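Long-range contact in cerato-platanin-like protein (Moniliophthora perniciosa, PDB 3SUL), which is a secreted fungal protein of the cerato-platanin family whose precise function is not established, built as a double-psi beta barrel: residues Thr62-His76 and Ile108-Cys120. Residues are numbered along the deposited sequence; the frame is centred on the assembly and turned at random.
Sequences TCYQITWSGTGKTIH and IDVTATLVDKSAC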
ATOM      1  N   THR A  62      -5.983  -2.547  -5.859  1.00 16.60           N
ATOM      2  CA  THR A  62      -5.156  -2.193  -7.026  1.00 15.57           C
ATOM      3  C   THR A  62      -3.714  -2.164  -6.632  1.00 15.62           C
ATOM      4  O   THR A  62      -3.345  -1.988  -5.493  1.00 15.26           O
ATOM      5  CB  THR A  62      -5.561  -0.819  -7.594  1.00 17.39           C
ATOM      6  OG1 THR A  62      -5.715   0.131  -6.538  1.00 19.48           O
ATOM      7  CG2 THR A  62      -6.809  -1.035  -8.300  1.00 16.96           C
ATOM      8  N   CYS A  63      -2.900  -2.243  -7.639  1.00 12.67           N
ATOM      9  CA  CYS A  63      -1.460  -2.417  -7.451  1.00 14.27           C
ATOM     10  C   CYS A  63      -0.685  -1.175  -7.987  1.00 14.55           C
ATOM     11  O   CYS A  63      -0.888  -0.750  -9.130  1.00 15.19           O
ATOM     12  CB  CYS A  63      -1.107  -3.660  -8.166  1.00 13.95           C
ATOM     13  SG  CYS A  63       0.670  -4.065  -8.166  1.00 15.13           S
ATOM     14  N   TYR A  64       0.208  -0.663  -7.173  1.00 12.79           N
ATOM     15  CA  TYR A  64       0.968   0.510  -7.575  1.00 14.74           C
ATOM     16  C   TYR A  64       2.426   0.168  -7.592  1.00 12.88           C
ATOM     17  O   TYR A  64       2.952  -0.494  -6.662  1.00 14.45           O
ATOM     18  CB  TYR A  64       0.758   1.687  -6.642  1.00 16.61           C
ATOM     19  CG  TYR A  64      -0.677   2.079  -6.734  1.00 22.63           C
ATOM     20  CD1 TYR A  64      -1.129   3.107  -7.619  1.00 28.60           C
ATOM     21  CD2 TYR A  64      -1.605   1.380  -5.987  1.00 29.34           C
ATOM     22  CE1 TYR A  64      -2.499   3.417  -7.699  1.00 28.53           C
ATOM     23  CE2 TYR A  64      -2.939   1.675  -6.068  1.00 30.69           C
ATOM     24  CZ  TYR A  64      -3.394   2.685  -6.905  1.00 31.81           C
ATOM     25  OH  TYR A  64      -4.785   2.895  -6.900  1.00 33.99           O
ATOM     26  N   GLN A  65       3.062   0.551  -8.683  1.00 13.25           N
ATOM     27  CA  GLN A  65       4.487   0.396  -8.707  1.00 14.83           C
ATOM     28  C   GLN A  65       4.971   1.760  -8.278  1.00 15.20           C
ATOM     29  O   GLN A  65       4.647   2.771  -8.922  1.00 17.58           O
ATOM     30  CB  GLN A  65       4.840  -0.016 -10.123  1.00 15.99           C
ATOM     31  CG  GLN A  65       6.263  -0.017 -10.385  1.00 19.36           C
ATOM     32  CD  GLN A  65       6.544   0.164 -11.886  1.00 22.37           C
ATOM     33  OE1 GLN A  65       6.264  -0.715 -12.667  1.00 26.36           O
ATOM     34  NE2 GLN A  65       7.043   1.337 -12.271  1.00 27.92           N
ATOM     35  N   ILE A  66       5.741   1.807  -7.168  1.00 16.41           N
ATOM     36  CA  ILE A  66       6.138   3.075  -6.526  1.00 16.05           C
ATOM     37  C   ILE A  66       7.638   3.169  -6.489  1.00 17.13           C
ATOM     38  O   ILE A  66       8.300   2.260  -6.019  1.00 16.72           O
ATOM     39  CB  ILE A  66       5.689   3.152  -5.107  1.00 16.85           C
ATOM     40  CG1 ILE A  66       4.189   2.866  -5.005  1.00 17.90           C
ATOM     41  CG2 ILE A  66       6.192   4.490  -4.463  1.00 14.98           C
ATOM     42  CD1 ILE A  66       3.604   3.040  -3.598  1.00 16.82           C
ATOM     43  N   THR A  67       8.167   4.308  -6.923  1.00 17.81           N
ATOM     44  CA  THR A  67       9.611   4.531  -7.008  1.00 18.70           C
ATOM     45  C   THR A  67      10.037   5.795  -6.253  1.00 17.67           C
ATOM     46  O   THR A  67       9.351   6.765  -6.270  1.00 19.85           O
ATOM     47  CB  THR A  67      10.073   4.598  -8.499  1.00 17.97           C
ATOM     48  OG1 THR A  67       9.611   3.440  -9.215  1.00 16.33           O
ATOM     49  CG2 THR A  67      11.597   4.797  -8.594  1.00 20.36           C
ATOM     50  N   TRP A  68      11.149   5.705  -5.542  1.00 18.82           N
ATOM     51  CA  TRP A  68      11.705   6.841  -4.883  1.00 20.68           C
ATOM     52  C   TRP A  68      12.951   7.253  -5.591  1.00 19.16           C
ATOM     53  O   TRP A  68      13.899   6.450  -5.677  1.00 21.60           O
ATOM     54  CB  TRP A  68      12.113   6.475  -3.468  1.00 21.88           C
ATOM     55  CG  TRP A  68      12.467   7.679  -2.683  1.00 23.04           C
ATOM     56  CD1 TRP A  68      11.802   8.839  -2.701  1.00 23.83           C
ATOM     57  CD2 TRP A  68      13.577   7.850  -1.803  1.00 26.03           C
ATOM     58  NE1 TRP A  68      12.391   9.728  -1.862  1.00 27.06           N
ATOM     59  CE2 TRP A  68      13.497   9.150  -1.302  1.00 27.86           C
ATOM     60  CE3 TRP A  68      14.637   7.032  -1.398  1.00 27.78           C
ATOM     61  CZ2 TRP A  68      14.427   9.668  -0.398  1.00 25.84           C
ATOM     62  CZ3 TRP A  68      15.571   7.542  -0.493  1.00 30.70           C
ATOM     63  CH2 TRP A  68      15.460   8.852  -0.018  1.00 30.94           C
ATOM     64  N   SER A  69      12.931   8.498  -6.050  1.00 20.09           N
ATOM     65  CA  SER A  69      14.129   9.092  -6.674  1.00 22.91           C
ATOM     66  C   SER A  69      15.381   9.102  -5.813  1.00 23.68           C
ATOM     67  O   SER A  69      16.486   9.146  -6.371  1.00 22.58           O
ATOM     68  CB  SER A  69      13.849  10.513  -7.128  1.00 23.44           C
ATOM     69  OG  SER A  69      12.970  10.517  -8.209  1.00 24.34           O
ATOM     70  N   GLY A  70      15.208   8.950  -4.507  1.00 25.55           N
ATOM     71  CA  GLY A  70      16.311   8.940  -3.580  1.00 26.28           C
ATOM     72  C   GLY A  70      17.180   7.741  -3.786  1.00 27.60           C
ATOM     73  O   GLY A  70      18.422   7.856  -3.809  1.00 29.05           O
ATOM     74  N   THR A  71      16.583   6.565  -3.990  1.00 25.63           N
ATOM     75  CA  THR A  71      17.420   5.381  -4.111  1.00 25.63           C
ATOM     76  C   THR A  71      17.281   4.816  -5.474  1.00 22.92           C
ATOM     77  O   THR A  71      18.066   3.983  -5.923  1.00 24.10           O
ATOM     78  CB  THR A  71      16.917   4.323  -3.135  1.00 25.88           C
ATOM     79  OG1 THR A  71      15.520   4.148  -3.379  1.00 23.07           O
ATOM     80  CG2 THR A  71      17.184   4.797  -1.660  1.00 27.28           C
ATOM     81  N   GLY A  72      16.210   5.261  -6.146  1.00 24.63           N
ATOM     82  CA  GLY A  72      15.871   4.749  -7.429  1.00 21.51           C
ATOM     83  C   GLY A  72      15.183   3.394  -7.274  1.00 21.80           C
ATOM     84  O   GLY A  72      15.051   2.703  -8.214  1.00 19.81           O
ATOM     85  N   LYS A  73      14.788   3.016  -6.056  1.00 19.23           N
ATOM     86  CA  LYS A  73      14.275   1.690  -5.829  1.00 19.50           C
ATOM     87  C   LYS A  73      12.767   1.692  -6.099  1.00 19.07           C
ATOM     88  O   LYS A  73      12.134   2.697  -6.020  1.00 17.82           O
ATOM     89  CB  LYS A  73      14.563   1.305  -4.361  1.00 20.22           C
ATOM     90  CG  LYS A  73      15.958   0.863  -4.194  1.00 19.30           C
ATOM     91  CD  LYS A  73      16.163   0.278  -2.822  1.00 20.71           C
ATOM     92  CE  LYS A  73      15.692  -1.155  -2.640  1.00 23.51           C
ATOM     93  NZ  LYS A  73      16.020  -1.544  -1.173  1.00 27.16           N
ATOM     94  N   THR A  74      12.264   0.537  -6.459  1.00 18.56           N
ATOM     95  CA  THR A  74      10.869   0.397  -6.716  1.00 17.22           C
ATOM     96  C   THR A  74      10.253  -0.648  -5.837  1.00 16.98           C
ATOM     97  O   THR A  74      10.832  -1.743  -5.628  1.00 18.93           O
ATOM     98  CB  THR A  74      10.680   0.072  -8.208  1.00 15.19           C
ATOM     99  OG1 THR A  74      11.207   1.144  -8.979  1.00 17.37           O
ATOM    100  CG2 THR A  74       9.183  -0.123  -8.511  1.00 19.39           C
ATOM    101  N   ILE A  75       9.045  -0.343  -5.343  1.00 15.32           N
ATOM    102  CA  ILE A  75       8.265  -1.369  -4.688  1.00 14.71           C
ATOM    103  C   ILE A  75       6.882  -1.444  -5.316  1.00 15.24           C
ATOM    104  O   ILE A  75       6.516  -0.571  -6.129  1.00 14.80           O
ATOM    105  CB  ILE A  75       8.104  -1.105  -3.206  1.00 15.84           C
ATOM    106  CG1 ILE A  75       7.419   0.218  -2.958  1.00 14.29           C
ATOM    107  CG2 ILE A  75       9.497  -1.028  -2.516  1.00 17.69           C
ATOM    108  CD1 ILE A  75       6.856   0.430  -1.523  1.00 17.77           C
ATOM    109  N   HIS A  76       6.167  -2.553  -5.025  1.00 14.47           N
ATOM    110  CA  HIS A  76       4.770  -2.686  -5.376  1.00 13.39           C
ATOM    111  C   HIS A  76       3.908  -2.665  -4.132  1.00 15.38           C
ATOM    112  O   HIS A  76       4.200  -3.303  -3.124  1.00 15.32           O
ATOM    113  CB  HIS A  76       4.562  -3.939  -6.172  1.00 14.49           C
ATOM    114  CG  HIS A  76       5.182  -3.867  -7.527  1.00 16.71           C
ATOM    115  ND1 HIS A  76       6.502  -4.206  -7.768  1.00 17.42           N
ATOM    116  CD2 HIS A  76       4.659  -3.496  -8.723  1.00 21.73           C
ATOM    117  CE1 HIS A  76       6.755  -4.041  -9.060  1.00 19.55           C
ATOM    118  NE2 HIS A  76       5.656  -3.597  -9.658  1.00 20.28           N
ATOM    119  N   ILE A 108       8.613  10.910   2.439  1.00 29.07           N
ATOM    120  CA  ILE A 108       9.359  11.183   1.223  1.00 28.82           C
ATOM    121  C   ILE A 108       8.351  11.533   0.129  1.00 29.80           C
ATOM    122  O   ILE A 108       7.121  11.334   0.295  1.00 31.18           O
ATOM    123  CB  ILE A 108      10.195   9.984   0.812  1.00 27.50           C
ATOM    124  CG1 ILE A 108       9.294   8.750   0.523  1.00 27.62           C
ATOM    125  CG2 ILE A 108      11.249   9.700   1.900  1.00 26.57           C
ATOM    126  CD1 ILE A 108      10.083   7.531   0.090  1.00 29.96           C
ATOM    127  N   ASP A 109       8.841  12.095  -0.970  1.00 30.55           N
ATOM    128  CA  ASP A 109       8.005  12.200  -2.178  1.00 29.39           C
ATOM    129  C   ASP A 109       8.428  11.097  -3.137  1.00 29.25           C
ATOM    130  O   ASP A 109       9.640  10.842  -3.341  1.00 27.87           O
ATOM    131  CB  ASP A 109       8.175  13.547  -2.883  1.00 32.64           C
ATOM    132  CG  ASP A 109       7.136  14.578  -2.424  1.00 35.78           C
ATOM    133  OD1 ASP A 109       6.246  14.967  -3.242  1.00 40.89           O
ATOM    134  OD2 ASP A 109       7.199  14.976  -1.241  1.00 41.64           O
ATOM    135  N   VAL A 110       7.441  10.440  -3.726  1.00 26.03           N
ATOM    136  CA  VAL A 110       7.723   9.260  -4.546  1.00 25.36           C
ATOM    137  C   VAL A 110       6.903   9.434  -5.784  1.00 24.00           C
ATOM    138  O   VAL A 110       6.088  10.327  -5.865  1.00 26.81           O
ATOM    139  CB  VAL A 110       7.287   7.900  -3.916  1.00 23.21           C
ATOM    140  CG1 VAL A 110       8.006   7.582  -2.578  1.00 24.21           C
ATOM    141  CG2 VAL A 110       5.741   7.764  -3.901  1.00 26.01           C
ATOM    142  N   THR A 111       7.174   8.580  -6.758  1.00 25.48           N
ATOM    143  CA  THR A 111       6.497   8.508  -8.012  1.00 23.07           C
ATOM    144  C   THR A 111       5.802   7.150  -8.077  1.00 23.31           C
ATOM    145  O   THR A 111       6.395   6.165  -7.713  1.00 24.08           O
ATOM    146  CB  THR A 111       7.522   8.814  -9.156  1.00 24.76           C
ATOM    147  OG1 THR A 111       6.916   8.659 -10.428  1.00 23.78           O
ATOM    148  CG2 THR A 111       8.757   7.944  -9.058  1.00 26.82           C
ATOM    149  N   ALA A 112       4.553   7.085  -8.525  1.00 22.73           N
ATOM    150  CA  ALA A 112       3.764   5.852  -8.539  1.00 23.68           C
ATOM    151  C   ALA A 112       2.920   5.704  -9.776  1.00 25.08           C
ATOM    152  O   ALA A 112       2.435   6.712 -10.303  1.00 27.04           O
ATOM    153  CB  ALA A 112       2.858   5.754  -7.323  1.00 23.35           C
ATOM    154  N   THR A 113       2.715   4.451 -10.200  1.00 22.02           N
ATOM    155  CA  THR A 113       2.029   4.033 -11.399  1.00 21.65           C
ATOM    156  C   THR A 113       1.162   2.845 -11.129  1.00 21.20           C
ATOM    157  O   THR A 113       1.604   1.840 -10.607  1.00 21.61           O
ATOM    158  CB  THR A 113       3.049   3.682 -12.540  1.00 20.95           C
ATOM    159  OG1 THR A 113       3.684   4.897 -12.883  1.00 25.18           O
ATOM    160  CG2 THR A 113       2.373   3.018 -13.792  1.00 23.21           C
ATOM    161  N   LEU A 114      -0.105   2.956 -11.512  1.00 20.31           N
ATOM    162  CA  LEU A 114      -1.013   1.839 -11.431  1.00 19.24           C
ATOM    163  C   LEU A 114      -0.601   0.803 -12.446  1.00 20.90           C
ATOM    164  O   LEU A 114      -0.327   1.142 -13.597  1.00 22.51           O
ATOM    165  CB  LEU A 114      -2.467   2.320 -11.777  1.00 20.16           C
ATOM    166  CG  LEU A 114      -3.536   1.243 -11.751  1.00 23.42           C
ATOM    167  CD1 LEU A 114      -3.751   0.893 -10.324  1.00 21.40           C
ATOM    168  CD2 LEU A 114      -4.898   1.782 -12.351  1.00 25.00           C
ATOM    169  N   VAL A 115      -0.503  -0.462 -12.027  1.00 18.32           N
ATOM    170  CA  VAL A 115      -0.052  -1.535 -12.882  1.00 17.59           C
ATOM    171  C   VAL A 115      -0.954  -2.715 -12.641  1.00 17.79           C
ATOM    172  O   VAL A 115      -1.753  -2.718 -11.684  1.00 19.29           O
ATOM    173  CB  VAL A 115       1.466  -1.869 -12.617  1.00 15.56           C
ATOM    174  CG1 VAL A 115       2.327  -0.613 -12.846  1.00 15.80           C
ATOM    175  CG2 VAL A 115       1.636  -2.466 -11.176  1.00 14.58           C
ATOM    176  N   ASP A 116      -0.858  -3.716 -13.485  1.00 19.44           N
ATOM    177  CA  ASP A 116      -1.619  -4.922 -13.375  1.00 20.80           C
ATOM    178  C   ASP A 116      -1.477  -5.488 -12.000  1.00 21.41           C
ATOM    179  O   ASP A 116      -0.413  -5.458 -11.417  1.00 19.66           O
ATOM    180  CB  ASP A 116      -1.129  -5.919 -14.363  1.00 22.67           C
ATOM    181  CG  ASP A 116      -1.679  -5.661 -15.744  1.00 29.77           C
ATOM    182  OD1 ASP A 116      -1.913  -4.481 -16.084  1.00 36.83           O
ATOM    183  OD2 ASP A 116      -1.919  -6.659 -16.469  1.00 39.12           O
ATOM    184  N   LYS A 117      -2.590  -5.967 -11.489  1.00 19.64           N
ATOM    185  CA  LYS A 117      -2.657  -6.615 -10.177  1.00 20.58           C
ATOM    186  C   LYS A 117      -1.553  -7.663 -10.028  1.00 18.89           C
ATOM    187  O   LYS A 117      -1.100  -7.910  -8.908  1.00 17.49           O
ATOM    188  CB  LYS A 117      -3.986  -7.346 -10.184  1.00 21.37           C
ATOM    189  CG  LYS A 117      -4.586  -7.690  -8.962  1.00 27.36           C
ATOM    190  CD  LYS A 117      -5.981  -8.352  -9.223  1.00 32.31           C
ATOM    191  CE  LYS A 117      -6.098  -9.481 -10.286  1.00 35.39           C
ATOM    192  NZ  LYS A 117      -6.912 -10.592  -9.694  1.00 38.05           N
ATOM    193  N   SER A 118      -1.197  -8.343 -11.133  1.00 18.18           N
ATOM    194  CA  SER A 118      -0.313  -9.489 -11.116  1.00 17.61           C
ATOM    195  C   SER A 118       1.042  -9.006 -10.686  1.00 15.68           C
ATOM    196  O   SER A 118       1.796  -9.789 -10.126  1.00 17.20           O
ATOM    197  CB  SER A 118      -0.253 -10.207 -12.461  1.00 16.83           C
ATOM    198  OG  SER A 118       0.148  -9.265 -13.405  1.00 23.77           O
ATOM    199  N   ALA A 119       1.344  -7.731 -10.899  1.00 16.86           N
ATOM    200  CA  ALA A 119       2.649  -7.200 -10.477  1.00 17.62           C
ATOM    201  C   ALA A 119       2.787  -7.209  -8.960  1.00 16.30           C
ATOM    202  O   ALA A 119       3.917  -7.105  -8.415  1.00 17.58           O
ATOM    203  CB  ALA A 119       2.843  -5.823 -10.987  1.00 17.49           C
ATOM    204  N   CYS A 120       1.652  -7.217  -8.269  1.00 14.35           N
ATOM    205  CA  CYS A 120       1.681  -7.321  -6.824  1.00 13.09           C
ATOM    206  C   CYS A 120       1.396  -8.733  -6.409  1.00 12.87           C
ATOM    207  O   CYS A 120       1.022  -8.934  -5.292  1.00 14.54           O
ATOM    208  CB  CYS A 120       0.606  -6.393  -6.199  1.00 13.41           C
ATOM    209  SG  CYS A 120       0.981  -4.665  -6.239  1.00 15.00           S
TER
HETATM  210  O   HOH W   1      -3.883  -2.596 -10.210  1.00 21.10           O
HETATM  211  O   HOH W   2      12.190  12.644  -0.821  1.00 26.42           O
HETATM  212  O   HOH W   3      10.716  10.293  -6.339  1.00 28.43           O
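W68 and I108 interlock at one end of two antiparallel strands, 63-68 and 108-115, that are neighbours in the double-psi beta barrel. I108 sets its CD1 bump on the five-membered ring of W68, 3.6 Å from the centroid. G70 CA lies against the opposite face of the indole, where the CB of any other residue would run into W68 CH2; glycine suits the place. With CG anti to the backbone N (chi1 -170°), the indole reaches across to strand 108-115; its CD1 edge meets D109 O near the ring plane, while NE1 donates a hydrogen bond to water 2. Were W68 replaced by an alanine, I108 CD1 would probably lose its flat seat, water 2 its indole donor, and a gap would open beside G70. Next along, the branched I66 and V110 mesh tightly, CG2 to CG2 at 3.4 Å, while the small A112 makes room for I66 CG1. L114 hooks CD1 over a face of Y64, whose OH is hydrogen-bonded with T51 OG1. Between these pairs Q65 and T67 exchange backbone hydrogen bonds with T113 and T111. Beyond the strand, the chain turns through 117-119, and C120 SG bonds C63 SG at 2.0 Å. V115 CG2 packs on C63 SG. Apolar meshing and backbone bonds thus join the strands, and the disulfide covalently ties the C-terminal turn to strand 63-68.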